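Long-range contacts in ubiquitin-like-conjugating enzyme ATG10 (Saccharomyces cerevisiae, PDB 4EBR), which acts as an E2-like enzyme that conjugates ATG12 to ATG5, a step required for autophagy and the cytoplasm-to-vacuole transport pathway: residues I21-L27 against F161-E167; I45-Q49 against L61-I65. All blocks are in the same frame, centred on the assembly; numbering follows the deposited sequence.

Contact 1. Residues I21-L27 against F161-E167; sequences IFHNWAL and FSWLGYE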
loop_
_atom_site.group_PDB
_atom_site.type_symbol
_atom_site.label_atom_id
_atom_site.label_comp_id
_atom_site.label_asym_id
_atom_site.label_seq_id
_atom_site.Cartn_x
_atom_site.Cartn_y
_atom_site.Cartn_z
ATOM N N ILE A 21 -19.260 20.050 1.115
ATOM C CA ILE A 21 -18.793 19.982 -0.258
ATOM C C ILE A 21 -19.188 18.644 -0.880
ATOM O O ILE A 21 -19.491 18.576 -2.068
ATOM C CB ILE A 21 -17.275 20.246 -0.385
ATOM C CG1 ILE A 21 -16.884 20.443 -1.848
ATOM C CG2 ILE A 21 -16.448 19.126 0.243
ATOM C CD1 ILE A 21 -15.391 20.429 -2.086
ATOM N N PHE A 22 -19.207 17.581 -0.082
ATOM C CA PHE A 22 -19.650 16.299 -0.606
ATOM C C PHE A 22 -21.192 16.154 -0.626
ATOM O O PHE A 22 -21.767 15.541 -1.535
ATOM C CB PHE A 22 -18.960 15.146 0.126
ATOM C CG PHE A 22 -17.450 15.158 0.001
ATOM C CD1 PHE A 22 -16.647 15.263 1.123
ATOM C CD2 PHE A 22 -16.843 15.055 -1.244
ATOM C CE1 PHE A 22 -15.270 15.265 1.010
ATOM C CE2 PHE A 22 -15.454 15.053 -1.372
ATOM C CZ PHE A 22 -14.667 15.160 -0.245
ATOM N N HIS A 23 -21.857 16.737 0.364
ATOM C CA HIS A 23 -23.313 16.660 0.446
ATOM C C HIS A 23 -24.017 17.346 -0.725
ATOM O O HIS A 23 -25.061 16.892 -1.186
ATOM C CB HIS A 23 -23.804 17.257 1.761
ATOM C CG HIS A 23 -23.175 16.639 2.968
ATOM N ND1 HIS A 23 -21.834 16.770 3.255
ATOM C CD2 HIS A 23 -23.699 15.876 3.955
ATOM C CE1 HIS A 23 -21.561 16.123 4.373
ATOM N NE2 HIS A 23 -22.675 15.568 4.817
ATOM N N ASN A 24 -23.445 18.439 -1.205
ATOM C CA ASN A 24 -24.047 19.171 -2.305
ATOM C C ASN A 24 -23.462 18.751 -3.642
ATOM O O ASN A 24 -23.814 19.290 -4.689
ATOM C CB ASN A 24 -23.870 20.677 -2.101
ATOM C CG ASN A 24 -24.402 21.142 -0.767
ATOM O OD1 ASN A 24 -25.498 20.753 -0.347
ATOM N ND2 ASN A 24 -23.620 21.968 -0.079
ATOM N N TRP A 25 -22.542 17.804 -3.603
ATOM C CA TRP A 25 -21.966 17.278 -4.823
ATOM C C TRP A 25 -23.028 16.418 -5.490
ATOM O O TRP A 25 -23.629 15.560 -4.843
ATOM C CB TRP A 25 -20.746 16.454 -4.469
ATOM C CG TRP A 25 -20.013 15.926 -5.631
ATOM C CD1 TRP A 25 -20.128 16.331 -6.927
ATOM C CD2 TRP A 25 -19.042 14.874 -5.617
ATOM N NE1 TRP A 25 -19.278 15.593 -7.722
ATOM C CE2 TRP A 25 -18.603 14.692 -6.940
ATOM C CE3 TRP A 25 -18.497 14.074 -4.610
ATOM C CZ2 TRP A 25 -17.650 13.738 -7.288
ATOM C CZ3 TRP A 25 -17.550 13.132 -4.954
ATOM C CH2 TRP A 25 -17.133 12.972 -6.282
ATOM N N ALA A 26 -23.279 16.662 -6.774
ATOM C CA ALA A 26 -24.401 16.022 -7.475
ATOM C C ALA A 26 -24.286 14.505 -7.494
ATOM O O ALA A 26 -25.270 13.798 -7.254
ATOM C CB ALA A 26 -24.518 16.554 -8.896
ATOM N N LEU A 27 -23.073 14.026 -7.770
ATOM C CA LEU A 27 -22.777 12.601 -7.901
ATOM C C LEU A 27 -22.946 11.814 -6.609
ATOM O O LEU A 27 -22.926 10.585 -6.627
ATOM C CB LEU A 27 -21.333 12.411 -8.364
ATOM C CG LEU A 27 -20.944 12.351 -9.837
ATOM C CD1 LEU A 27 -19.501 11.893 -9.921
ATOM C CD2 LEU A 27 -21.841 11.411 -10.636
ATOM N N PHE A 161 -11.997 14.747 -7.462
ATOM C CA PHE A 161 -12.729 15.516 -8.453
ATOM C C PHE A 161 -12.124 15.435 -9.848
ATOM O O PHE A 161 -12.791 15.681 -10.831
ATOM C CB PHE A 161 -12.857 16.965 -8.014
ATOM C CG PHE A 161 -13.624 17.149 -6.732
ATOM C CD1 PHE A 161 -14.631 16.279 -6.379
ATOM C CD2 PHE A 161 -13.339 18.213 -5.881
ATOM C CE1 PHE A 161 -15.344 16.469 -5.206
ATOM C CE2 PHE A 161 -14.049 18.405 -4.711
ATOM C CZ PHE A 161 -15.046 17.535 -4.370
ATOM N N SER A 162 -10.857 15.083 -9.939
ATOM C CA SER A 162 -10.189 15.027 -11.229
ATOM C C SER A 162 -10.788 13.953 -12.128
ATOM O O SER A 162 -10.995 14.199 -13.312
ATOM C CB SER A 162 -8.708 14.756 -11.033
ATOM O OG SER A 162 -8.527 13.596 -10.229
ATOM N N TRP A 163 -11.026 12.757 -11.600
ATOM C CA TRP A 163 -11.647 11.707 -12.421
ATOM C C TRP A 163 -13.175 11.569 -12.337
ATOM O O TRP A 163 -13.791 10.936 -13.187
ATOM C CB TRP A 163 -10.972 10.357 -12.191
ATOM C CG TRP A 163 -11.027 9.890 -10.780
ATOM C CD1 TRP A 163 -10.306 10.374 -9.724
ATOM C CD2 TRP A 163 -11.825 8.822 -10.262
ATOM N NE1 TRP A 163 -10.611 9.676 -8.579
ATOM C CE2 TRP A 163 -11.538 8.714 -8.884
ATOM C CE3 TRP A 163 -12.750 7.939 -10.830
ATOM C CZ2 TRP A 163 -12.156 7.768 -8.064
ATOM C CZ3 TRP A 163 -13.359 6.997 -10.014
ATOM C CH2 TRP A 163 -13.062 6.922 -8.648
ATOM N N LEU A 164 -13.754 12.195 -11.308
ATOM C CA LEU A 164 -15.206 12.245 -11.113
ATOM C C LEU A 164 -15.901 13.503 -11.666
ATOM O O LEU A 164 -16.929 13.390 -12.333
ATOM C CB LEU A 164 -15.546 12.075 -9.629
ATOM C CG LEU A 164 -15.723 10.639 -9.135
ATOM C CD1 LEU A 164 -16.683 10.590 -7.955
ATOM C CD2 LEU A 164 -16.205 9.737 -10.260
ATOM N N GLY A 165 -15.348 14.690 -11.408
ATOM C CA GLY A 165 -15.886 15.899 -12.007
ATOM C C GLY A 165 -16.717 16.444 -10.865
ATOM O O GLY A 165 -17.593 15.737 -10.364
ATOM N N TYR A 166 -16.446 17.676 -10.431
ATOM C CA TYR A 166 -17.379 18.328 -9.515
ATOM C C TYR A 166 -18.543 18.948 -10.281
ATOM O O TYR A 166 -18.361 19.491 -11.374
ATOM C CB TYR A 166 -16.722 19.364 -8.601
ATOM C CG TYR A 166 -17.582 19.624 -7.386
ATOM C CD1 TYR A 166 -17.582 18.737 -6.323
ATOM C CD2 TYR A 166 -18.428 20.720 -7.321
ATOM C CE1 TYR A 166 -18.378 18.942 -5.221
ATOM C CE2 TYR A 166 -19.230 20.936 -6.218
ATOM C CZ TYR A 166 -19.199 20.040 -5.170
ATOM O OH TYR A 166 -19.986 20.226 -4.058
ATOM N N GLU A 167 -19.735 18.851 -9.695
ATOM C CA GLU A 167 -20.968 19.244 -10.362
ATOM C C GLU A 167 -22.132 19.337 -9.376
ATOM O O GLU A 167 -22.098 20.115 -8.419
ATOM C CB GLU A 167 -21.286 18.244 -11.481
ATOM C CG GLU A 167 -20.998 16.782 -11.105
ATOM C CD GLU A 167 -20.860 15.864 -12.321
ATOM O OE1 GLU A 167 -19.946 16.103 -13.144
ATOM O OE2 GLU A 167 -21.661 14.907 -12.454
#
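W25 meets F161 and Y166 in an aromatic cluster that joins the loop between helix 6-18 and strand 28-33 to the end of helix 152-164 and the residues just after it. Followed outward from the backbone, its CB touches Y166 CE1 at 3.5 Å. With CG trans to the backbone N (chi1 -176°), the indole extends to the helix end, and one of its faces meets both aromatic partners. The five-membered ring forms an offset stack with the Y166 ring, centroids 4.5 Å apart and planes at 18°. Over the six-membered ring, on the same face, F161 presents its CE1 edge; planes at 80° and centroids 5.1 Å apart define this pair as T-shaped. The indole's other face rests on L27 CB. At the rim, NE1 donates a somewhat bent hydrogen bond of 3.1 Å to a lone pair of G165 O, in the carbonyl plane. G165 leaves the helix with positive phi, at backbone angles that call for glycine. Farther out, CZ2 meets L164 CB at 3.6 Å, with CB in the indole plane. Replacing W25 by a leucine would probably leave G165 O without its NE1 donor and the Y166 ring without its stacking partner. F161 also reaches I21, its CE2 lying 3.6 Å from I21 CD1, and packs on V156 of its own helix, while I21 and F22 touch L16 of helix 6-18. The far end of Y166 is fixed separately, by a bond from its OH to I21 O of 2.6 Å that arrives in the carbonyl plane on a lone pair.

Contact 2. Residues I45-Q49 against L61-I65; sequences IPTRQ and LLNHI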
loop_
_atom_site.group_PDB
_atom_site.type_symbol
_atom_site.label_atom_id
_atom_site.label_comp_id
_atom_site.label_asym_id
_atom_site.label_seq_id
_atom_site.Cartn_x
_atom_site.Cartn_y
_atom_site.Cartn_z
ATOM N N ILE A 45 -23.723 8.287 -6.891
ATOM C CA ILE A 45 -24.932 8.026 -7.662
ATOM C C ILE A 45 -24.645 7.140 -8.868
ATOM O O ILE A 45 -23.585 7.235 -9.488
ATOM C CB ILE A 45 -25.585 9.335 -8.145
ATOM C CG1 ILE A 45 -24.625 10.106 -9.055
ATOM C CG2 ILE A 45 -26.004 10.191 -6.959
ATOM C CD1 ILE A 45 -25.260 11.293 -9.746
ATOM N N PRO A 46 -25.600 6.274 -9.185
ATOM C CA PRO A 46 -25.443 5.288 -10.262
ATOM C C PRO A 46 -24.822 5.905 -11.518
ATOM O O PRO A 46 -25.232 6.980 -11.947
ATOM C CB PRO A 46 -26.884 4.824 -10.520
ATOM C CG PRO A 46 -27.527 4.920 -9.190
ATOM C CD PRO A 46 -26.933 6.178 -8.559
ATOM N N THR A 47 -23.790 5.274 -12.052
ATOM C CA THR A 47 -23.173 5.802 -13.251
ATOM C C THR A 47 -22.565 4.707 -14.097
ATOM O O THR A 47 -22.154 3.664 -13.587
ATOM C CB THR A 47 -22.082 6.836 -12.912
ATOM O OG1 THR A 47 -21.127 6.252 -12.018
ATOM C CG2 THR A 47 -22.696 8.066 -12.261
ATOM N N ARG A 48 -22.489 4.963 -15.394
ATOM C CA ARG A 48 -21.654 4.139 -16.278
ATOM C C ARG A 48 -20.847 5.059 -17.196
ATOM O O ARG A 48 -21.429 5.770 -18.016
ATOM C CB ARG A 48 -22.488 3.096 -17.040
ATOM C CG ARG A 48 -21.939 2.650 -18.406
ATOM C CD ARG A 48 -20.566 1.963 -18.382
ATOM N NE ARG A 48 -20.199 1.510 -19.730
ATOM C CZ ARG A 48 -18.955 1.358 -20.176
ATOM N NH1 ARG A 48 -18.745 0.937 -21.420
ATOM N NH2 ARG A 48 -17.921 1.632 -19.386
ATOM N N GLN A 49 -19.516 5.042 -17.042
ATOM C CA GLN A 49 -18.623 6.054 -17.636
ATOM C C GLN A 49 -18.864 7.449 -17.035
ATOM O O GLN A 49 -18.257 8.432 -17.476
ATOM C CB GLN A 49 -18.703 6.103 -19.164
ATOM C CG GLN A 49 -18.251 4.843 -19.871
ATOM C CD GLN A 49 -18.725 4.821 -21.309
ATOM O OE1 GLN A 49 -19.340 5.776 -21.778
ATOM N NE2 GLN A 49 -18.450 3.729 -22.014
ATOM N N LEU A 61 -28.146 -1.380 -16.769
ATOM C CA LEU A 61 -26.982 -1.900 -16.046
ATOM C C LEU A 61 -26.024 -0.774 -15.703
ATOM O O LEU A 61 -25.317 -0.271 -16.571
ATOM C CB LEU A 61 -26.253 -2.967 -16.868
ATOM C CG LEU A 61 -27.116 -4.155 -17.305
ATOM C CD1 LEU A 61 -26.318 -5.122 -18.193
ATOM C CD2 LEU A 61 -27.707 -4.860 -16.078
ATOM N N LEU A 62 -25.983 -0.415 -14.424
ATOM C CA LEU A 62 -25.231 0.752 -13.968
ATOM C C LEU A 62 -24.151 0.382 -12.949
ATOM O O LEU A 62 -24.141 -0.717 -12.405
ATOM C CB LEU A 62 -26.190 1.793 -13.366
ATOM C CG LEU A 62 -27.203 2.412 -14.340
ATOM C CD1 LEU A 62 -28.002 3.490 -13.642
ATOM C CD2 LEU A 62 -26.525 2.980 -15.593
ATOM N N ASN A 63 -23.218 1.285 -12.698
ATOM C CA ASN A 63 -22.279 1.021 -11.629
ATOM C C ASN A 63 -22.700 1.702 -10.320
ATOM O O ASN A 63 -23.636 2.502 -10.300
ATOM C CB ASN A 63 -20.876 1.482 -12.049
ATOM C CG ASN A 63 -20.313 0.662 -13.197
ATOM O OD1 ASN A 63 -20.678 -0.500 -13.384
ATOM N ND2 ASN A 63 -19.416 1.262 -13.969
ATOM N N HIS A 64 -22.004 1.385 -9.227
ATOM C CA HIS A 64 -22.079 2.181 -8.006
ATOM C C HIS A 64 -20.690 2.198 -7.430
ATOM O O HIS A 64 -20.102 1.147 -7.197
ATOM C CB HIS A 64 -23.079 1.607 -7.014
ATOM C CG HIS A 64 -24.406 1.319 -7.629
ATOM N ND1 HIS A 64 -24.614 0.251 -8.480
ATOM C CD2 HIS A 64 -25.583 1.983 -7.566
ATOM C CE1 HIS A 64 -25.868 0.257 -8.891
ATOM N NE2 HIS A 64 -26.479 1.295 -8.350
ATOM N N ILE A 65 -20.171 3.398 -7.203
ATOM C CA ILE A 65 -18.788 3.576 -6.812
ATOM C C ILE A 65 -18.766 3.928 -5.347
ATOM O O ILE A 65 -19.598 4.711 -4.880
ATOM C CB ILE A 65 -18.123 4.703 -7.659
ATOM C CG1 ILE A 65 -18.053 4.267 -9.119
ATOM C CG2 ILE A 65 -16.730 5.019 -7.187
ATOM C CD1 ILE A 65 -17.460 5.289 -10.040
HETATM O O HOH W 1 -19.110 4.078 -14.005
#
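T47 O is gripped twice: N63 N donates to it at 2.8 Å, and a water donates a weak bond to it. The N63 donor stands 42° out of the T47 carbonyl plane, so this bond does not follow a lone pair. In return T47 N donates to N63 O at 3.3 Å. These two reciprocal bonds define T47 and N63 as an antiparallel hydrogen-bonded pair, a single bridge where the loop after strand 40-44 meets the start of strand 63-72. N63 O receives a further approach from P46 CA, a CA-H...O contact of 3.3 Å with 149° at the hydrogen. The same water accepts a bond of 2.8 Å from N63 ND2 and a weak one from Q49 N. With CG anti to its own carbonyl carbon (chi1 -66°), the N63 amide lies beside T47 O, where ND2 can use this water. On the P46 side the contact is apolar: P46 CB meets L62 CD1 at 3.6 Å, and P46 CG approaches H64 NE2 obliquely, at 3.9 Å. Beyond the bridge, strand 77-90 continues the sheet through H64 and W85, while L107 of helix 101-108 touches both R48 and N63. With backbone groups making both direct hydrogen bonds, the pairing probably depends more on the course of the chain than on side-chain identity, with N63 ND2 adding a water-mediated link.

Contact 1 and contact 2 have centres about 14 Å apart and meet at L27, whose backbone O probably bonds to I45 N and whose CD2 packs on T47 CG2. Along the chain the order is 21-27, 45-49, 61-65, 161-167, so contact 2 falls wholly between the two halves of contact 1. Strands 28-33 and 40-44 connect 21-27 to 45-49, and 40-44 pairs with 63-72 in the antiparallel sheet. Contact 1 fastens the C-terminal helix 152-164 to the loop leading into that sheet, whereas contact 2 adds one antiparallel bridge beyond the end of strand 40-44, where strand 63-72 begins. Both lie away from the active-site C135; they join loops to the sheet and to the C-terminal helix.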